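Glycosyl hydrolase 25 (Streptococcus pneumoniae, PDB 4FF5) probably hydrolyses glycosidic bonds of peptidoglycan as a family 25 glycosyl hydrolase, and acts as a virulence factor that takes part in host-cell invasion by the pneumococcus. Local coordinates at residues I54-G59 with A119-V124; Y189-H194 with T222-D227. One frame throughout, in Å; residues are numbered along the deposited sequence. Where two conformers were deposited one is given.

Contact 1: residues I54-G59 with A119-V124; sequences IIDLSG and AVYAYV
With CG of Y121 set between its backbone N and carbonyl carbon (chi1 81°), the phenol reaches from strand 118-123 toward strand 54-57. D56, with chi1 62°, places OD2 where one water can reach both it and the phenol OH. The two side chains do not bond directly. A single water joins them, donating a hydrogen bond to OD2 of D56 over 2.7 Å and hydrogen-bonded to OH of Y121 at 2.6 Å. The ring also leans on segment 54-59 at an oblique tilt: its CE2 lies 3.8 Å from O of L57 and 4.4 Å from CB of D56, while OH comes within 3.9 Å of CB of S58. L57 itself turns its side chain away and contributes its carbonyl alone. OG of S58 is hydrogen-bonded to the backbone N of W60, two residues on, leaving its methylene to meet the phenol. The other carboxylate oxygen of D56, OD1, takes hydrogen bonds from ND2 of N247 and NE2 of Q230; these two amides hold the buried group in place. OD2 also lies close to OD1 of D245. Strand 77-84 runs between the two strands, and its R81 touches both S58 and Y121, so the phenol spans an intervening strand inside the curved sheet. Inward-facing polar side chains meeting near the C-terminal ends of parallel strands are characteristic of the TIM-barrel clan to which glycosyl hydrolase family 25 belongs.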
loop_
_atom_site.group_PDB
_atom_site.type_symbol
_atom_site.label_atom_id
_atom_site.label_comp_id
_atom_site.label_asym_id
_atom_site.label_seq_id
_atom_site.Cartn_x
_atom_site.Cartn_y
_atom_site.Cartn_z
ATOM N N ILE A 54 -8.234 3.316 -6.718
ATOM C CA ILE A 54 -7.495 3.302 -5.457
ATOM C C ILE A 54 -6.085 3.838 -5.730
ATOM O O ILE A 54 -5.403 3.371 -6.650
ATOM C CB ILE A 54 -7.417 1.874 -4.870
ATOM C CG1 ILE A 54 -8.833 1.369 -4.495
ATOM C CG2 ILE A 54 -6.429 1.803 -3.702
ATOM C CD1 ILE A 54 -8.936 -0.150 -4.517
ATOM N N ILE A 55 -5.657 4.820 -4.938
ATOM C CA ILE A 55 -4.314 5.363 -5.080
ATOM C C ILE A 55 -3.392 4.886 -3.954
ATOM O O ILE A 55 -3.843 4.405 -2.903
ATOM C CB ILE A 55 -4.310 6.917 -5.149
ATOM C CG1 ILE A 55 -4.736 7.517 -3.793
ATOM C CG2 ILE A 55 -5.181 7.391 -6.315
ATOM C CD1 ILE A 55 -4.656 9.041 -3.733
ATOM N N ASP A 56 -2.092 4.962 -4.221
ATOM C CA ASP A 56 -1.088 4.872 -3.169
ATOM C C ASP A 56 -0.185 6.103 -3.257
ATOM O O ASP A 56 0.082 6.622 -4.355
ATOM C CB ASP A 56 -0.334 3.528 -3.151
ATOM C CG ASP A 56 0.465 3.268 -4.428
ATOM O OD1 ASP A 56 -0.071 2.604 -5.348
ATOM O OD2 ASP A 56 1.628 3.738 -4.508
ATOM N N LEU A 57 0.230 6.574 -2.082
ATOM C CA LEU A 57 0.917 7.839 -1.908
ATOM C C LEU A 57 2.021 7.643 -0.903
ATOM O O LEU A 57 1.936 6.759 -0.032
ATOM C CB LEU A 57 -0.030 8.878 -1.297
ATOM C CG LEU A 57 -1.202 9.406 -2.072
ATOM C CD1 LEU A 57 -2.110 10.118 -1.084
ATOM C CD2 LEU A 57 -0.707 10.379 -3.135
ATOM N N SER A 58 3.033 8.489 -1.019
ATOM C CA SER A 58 4.181 8.508 -0.117
ATOM C C SER A 58 4.602 9.976 0.092
ATOM O O SER A 58 3.949 10.896 -0.432
ATOM C CB SER A 58 5.355 7.714 -0.727
ATOM O OG SER A 58 5.941 8.452 -1.781
ATOM N N GLY A 59 5.713 10.177 0.796
ATOM C CA GLY A 59 6.304 11.498 0.983
ATOM C C GLY A 59 6.747 12.184 -0.300
ATOM O O GLY A 59 6.959 13.394 -0.299
ATOM N N ALA A 119 -5.315 2.541 4.049
ATOM C CA ALA A 119 -4.447 1.472 4.491
ATOM C C ALA A 119 -3.030 2.020 4.464
ATOM O O ALA A 119 -2.815 3.153 4.024
ATOM C CB ALA A 119 -4.589 0.283 3.546
ATOM N N VAL A 120 -2.057 1.225 4.914
ATOM C CA VAL A 120 -0.690 1.703 4.972
ATOM C C VAL A 120 0.271 0.689 4.352
ATOM O O VAL A 120 -0.062 -0.487 4.252
ATOM C CB VAL A 120 -0.242 2.043 6.428
ATOM C CG1 VAL A 120 -0.944 3.318 6.936
ATOM C CG2 VAL A 120 -0.405 0.846 7.373
ATOM N N TYR A 121 1.465 1.137 3.975
ATOM C CA TYR A 121 2.506 0.212 3.505
ATOM C C TYR A 121 3.915 0.565 3.982
ATOM O O TYR A 121 4.199 1.708 4.328
ATOM C CB TYR A 121 2.469 0.035 1.962
ATOM C CG TYR A 121 3.128 1.116 1.083
ATOM C CD1 TYR A 121 4.469 1.001 0.693
ATOM C CD2 TYR A 121 2.379 2.184 0.570
ATOM C CE1 TYR A 121 5.065 1.950 -0.126
ATOM C CE2 TYR A 121 2.950 3.123 -0.280
ATOM C CZ TYR A 121 4.293 3.006 -0.606
ATOM O OH TYR A 121 4.843 3.922 -1.441
ATOM N N ALA A 122 4.790 -0.426 3.967
ATOM C CA ALA A 122 6.206 -0.239 4.291
ATOM C C ALA A 122 7.052 -0.877 3.215
ATOM O O ALA A 122 6.776 -1.999 2.809
ATOM C CB ALA A 122 6.521 -0.871 5.645
ATOM N N TYR A 123 8.105 -0.172 2.780
ATOM C CA TYR A 123 9.063 -0.716 1.823
ATOM C C TYR A 123 10.005 -1.616 2.618
ATOM O O TYR A 123 10.708 -1.144 3.510
ATOM C CB TYR A 123 9.820 0.446 1.161
ATOM C CG TYR A 123 10.818 0.091 0.081
ATOM C CD1 TYR A 123 10.376 -0.116 -1.235
ATOM C CD2 TYR A 123 12.190 0.063 0.327
ATOM C CE1 TYR A 123 11.259 -0.403 -2.256
ATOM C CE2 TYR A 123 13.096 -0.249 -0.696
ATOM C CZ TYR A 123 12.610 -0.476 -1.988
ATOM O OH TYR A 123 13.428 -0.766 -3.058
ATOM N N VAL A 124 9.969 -2.917 2.325
ATOM C CA VAL A 124 10.657 -3.937 3.125
ATOM C C VAL A 124 12.087 -4.037 2.615
ATOM O O VAL A 124 12.314 -4.391 1.469
ATOM C CB VAL A 124 9.933 -5.306 3.031
ATOM C CG1 VAL A 124 10.719 -6.397 3.738
ATOM C CG2 VAL A 124 8.533 -5.206 3.626
HETATM O O HOH W 1 3.189 5.303 -2.932
#

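Contact 2: residues Y189-H194 with T222-D227. With EDO (1,2-ethanediol), chain G.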
loop_
_atom_site.group_PDB
_atom_site.type_symbol
_atom_site.label_atom_id
_atom_site.label_comp_id
_atom_site.label_asym_id
_atom_site.label_seq_id
_atom_site.Cartn_x
_atom_site.Cartn_y
_atom_site.Cartn_z
ATOM N N TYR A 189 7.740 -11.544 -11.375
ATOM C CA TYR A 189 9.085 -12.058 -11.610
ATOM C C TYR A 189 9.911 -12.129 -10.327
ATOM O O TYR A 189 10.616 -13.109 -10.095
ATOM C CB TYR A 189 9.794 -11.212 -12.661
ATOM C CG TYR A 189 9.160 -11.283 -14.026
ATOM C CD1 TYR A 189 9.057 -12.494 -14.707
ATOM C CD2 TYR A 189 8.665 -10.135 -14.631
ATOM C CE1 TYR A 189 8.464 -12.562 -15.958
ATOM C CE2 TYR A 189 8.070 -10.189 -15.883
ATOM C CZ TYR A 189 7.981 -11.404 -16.543
ATOM O OH TYR A 189 7.392 -11.444 -17.790
ATOM N N PHE A 190 9.812 -11.098 -9.489
ATOM C CA PHE A 190 10.524 -11.098 -8.214
ATOM C C PHE A 190 10.067 -12.263 -7.326
ATOM O O PHE A 190 10.887 -13.002 -6.775
ATOM C CB PHE A 190 10.339 -9.759 -7.472
ATOM C CG PHE A 190 11.276 -9.591 -6.307
ATOM C CD1 PHE A 190 12.506 -8.961 -6.480
ATOM C CD2 PHE A 190 10.961 -10.105 -5.061
ATOM C CE1 PHE A 190 13.392 -8.825 -5.421
ATOM C CE2 PHE A 190 11.849 -9.974 -3.989
ATOM C CZ PHE A 190 13.070 -9.327 -4.172
ATOM N N MET A 191 8.750 -12.392 -7.186
ATOM C CA MET A 191 8.124 -13.451 -6.410
ATOM C C MET A 191 8.642 -14.821 -6.846
ATOM O O MET A 191 9.008 -15.631 -6.003
ATOM C CB MET A 191 6.595 -13.384 -6.586
ATOM C CG MET A 191 5.835 -14.582 -6.027
ATOM S SD MET A 191 4.058 -14.284 -6.085
ATOM C CE MET A 191 3.752 -14.466 -7.840
ATOM N N GLU A 192 8.670 -15.060 -8.163
ATOM C CA GLU A 192 9.104 -16.354 -8.698
ATOM C C GLU A 192 10.617 -16.550 -8.549
ATOM O O GLU A 192 11.063 -17.620 -8.112
ATOM C CB GLU A 192 8.639 -16.525 -10.149
ATOM C CG GLU A 192 7.106 -16.546 -10.281
ATOM C CD GLU A 192 6.612 -16.542 -11.716
ATOM O OE1 GLU A 192 7.413 -16.244 -12.632
ATOM O OE2 GLU A 192 5.408 -16.825 -11.937
ATOM N N GLU A 193 11.394 -15.513 -8.869
ATOM C CA GLU A 193 12.856 -15.570 -8.732
ATOM C C GLU A 193 13.286 -15.937 -7.298
ATOM O O GLU A 193 14.179 -16.760 -7.109
ATOM C CB GLU A 193 13.494 -14.240 -9.157
ATOM C CG GLU A 193 14.990 -14.112 -8.895
ATOM N N HIS A 194 12.657 -15.314 -6.300
ATOM C CA HIS A 194 13.077 -15.527 -4.918
ATOM C C HIS A 194 12.155 -16.412 -4.143
ATOM O O HIS A 194 12.256 -16.490 -2.915
ATOM C CB HIS A 194 13.298 -14.195 -4.221
ATOM C CG HIS A 194 14.324 -13.340 -4.907
ATOM N ND1 HIS A 194 15.653 -13.489 -4.691
ATOM C CD2 HIS A 194 14.189 -12.331 -5.854
ATOM C CE1 HIS A 194 16.327 -12.603 -5.451
ATOM N NE2 HIS A 194 15.433 -11.890 -6.154
ATOM N N THR A 222 0.331 -13.802 -13.873
ATOM C CA THR A 222 0.336 -14.931 -12.943
ATOM C C THR A 222 -1.066 -15.491 -12.786
ATOM O O THR A 222 -2.047 -14.770 -12.985
ATOM C CB THR A 222 0.891 -14.557 -11.550
ATOM O OG1 THR A 222 0.842 -15.716 -10.708
ATOM C CG2 THR A 222 0.075 -13.407 -10.879
ATOM N N ASP A 223 -1.163 -16.770 -12.430
ATOM C CA ASP A 223 -2.450 -17.344 -12.096
ATOM C C ASP A 223 -2.655 -17.390 -10.582
ATOM O O ASP A 223 -3.587 -18.035 -10.113
ATOM C CB ASP A 223 -2.620 -18.731 -12.722
ATOM C CG ASP A 223 -1.672 -19.762 -12.131
ATOM O OD1 ASP A 223 -0.966 -19.443 -11.154
ATOM O OD2 ASP A 223 -1.643 -20.893 -12.649
ATOM N N LEU A 224 -1.775 -16.718 -9.827
ATOM C CA LEU A 224 -1.979 -16.528 -8.382
ATOM C C LEU A 224 -3.193 -15.603 -8.200
ATOM O O LEU A 224 -3.310 -14.655 -8.966
ATOM C CB LEU A 224 -0.726 -15.912 -7.736
ATOM C CG LEU A 224 -0.776 -15.589 -6.236
ATOM C CD1 LEU A 224 -0.807 -16.867 -5.415
ATOM C CD2 LEU A 224 0.401 -14.715 -5.820
ATOM N N ASP A 225 -4.063 -15.865 -7.210
ATOM C CA ASP A 225 -5.286 -15.048 -7.004
ATOM C C ASP A 225 -5.107 -13.732 -6.218
ATOM O O ASP A 225 -5.474 -13.609 -5.030
ATOM C CB ASP A 225 -6.403 -15.873 -6.361
ATOM C CG ASP A 225 -6.197 -16.075 -4.881
ATOM O OD1 ASP A 225 -5.082 -16.469 -4.485
ATOM O OD2 ASP A 225 -7.155 -15.832 -4.108
ATOM N N TYR A 226 -4.611 -12.715 -6.887
ATOM C CA TYR A 226 -4.373 -11.422 -6.240
ATOM C C TYR A 226 -5.677 -10.587 -6.118
ATOM O O TYR A 226 -6.617 -10.747 -6.911
ATOM C CB TYR A 226 -3.283 -10.690 -7.024
ATOM C CG TYR A 226 -3.673 -10.458 -8.471
ATOM C CD1 TYR A 226 -4.327 -9.285 -8.857
ATOM C CD2 TYR A 226 -3.403 -11.424 -9.451
ATOM C CE1 TYR A 226 -4.716 -9.085 -10.171
ATOM C CE2 TYR A 226 -3.808 -11.243 -10.766
ATOM C CZ TYR A 226 -4.455 -10.070 -11.122
ATOM O OH TYR A 226 -4.815 -9.864 -12.430
ATOM N N ASP A 227 -5.711 -9.684 -5.136
ATOM C CA ASP A 227 -6.887 -8.863 -4.874
ATOM C C ASP A 227 -6.830 -7.507 -5.561
ATOM O O ASP A 227 -7.859 -6.894 -5.860
ATOM C CB ASP A 227 -7.013 -8.616 -3.369
ATOM C CG ASP A 227 -7.519 -9.816 -2.616
ATOM O OD1 ASP A 227 -8.137 -10.706 -3.228
ATOM O OD2 ASP A 227 -7.318 -9.860 -1.384
HETATM C C1 EDO G . 12.757 -13.164 -12.700
HETATM O O1 EDO G . 13.315 -12.530 -11.533
HETATM C C2 EDO G . 12.287 -14.567 -12.349
HETATM O O2 EDO G . 10.864 -14.585 -12.506
HETATM O O HOH W 2 3.155 -16.947 -10.333
#
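A thioether makes the closest approach between M191 and the 222-227 loop: SD of M191 lies 3.7 Å from CD2 of L224, with T222 at the methyl end. CG of M191 stands anti to the backbone N (chi1 170°), and the chain runs extended until chi3 (74°) bends the methyl aside, leaving CE 4.3 Å from OG1 of T222. The leucine and methionine side chains pass at a slant, one terminal branch against the sulfur. Beside this apolar touch, a water spans the more polar margin, donating to OE2 of E192 over 2.8 Å and standing 2.6 Å from OG1 of T222. That hydroxyl also accepts the backbone N-H of L224 over 2.9 Å, at a nearly straight 166°, which makes an ST turn and fixes the oxygen that faces the water. In the family 25 barrel, the contact joins the short helix 188-193, just after strand 182-186, to the loop leading into strand 228-232. I206 and V204 of strand 203-207 touch T222 and L224 respectively. On the helix, a 1,2-ethanediol, probably from the crystallisation liquor, is modelled with both hydroxyls on O of Y189, but its O1 sits so tightly against CB of E193 that the placement is doubtful.

Overall arrangement
After helix 39-48, strand 54-57 is the first to enter the sheet, and contact 1 closes when the chain returns as strand 118-123, having passed through helix 68-73, strand 77-84 and helix 104-112. The chain then continues through strands 151-155 and 182-186 before helix 188-193 opens contact 2, which closes a shorter loop containing strand 203-207. The two loops follow in series, neither nested nor crossed. The centre of contact 1 lies about 4 Å from the centre of the chain, and the contact links first and third strands inside the sheet; the centre of contact 2 lies about 17 Å from it, where a helix is tied to a loop at the periphery. The two contact centres are 20 Å apart and the contacts do not touch.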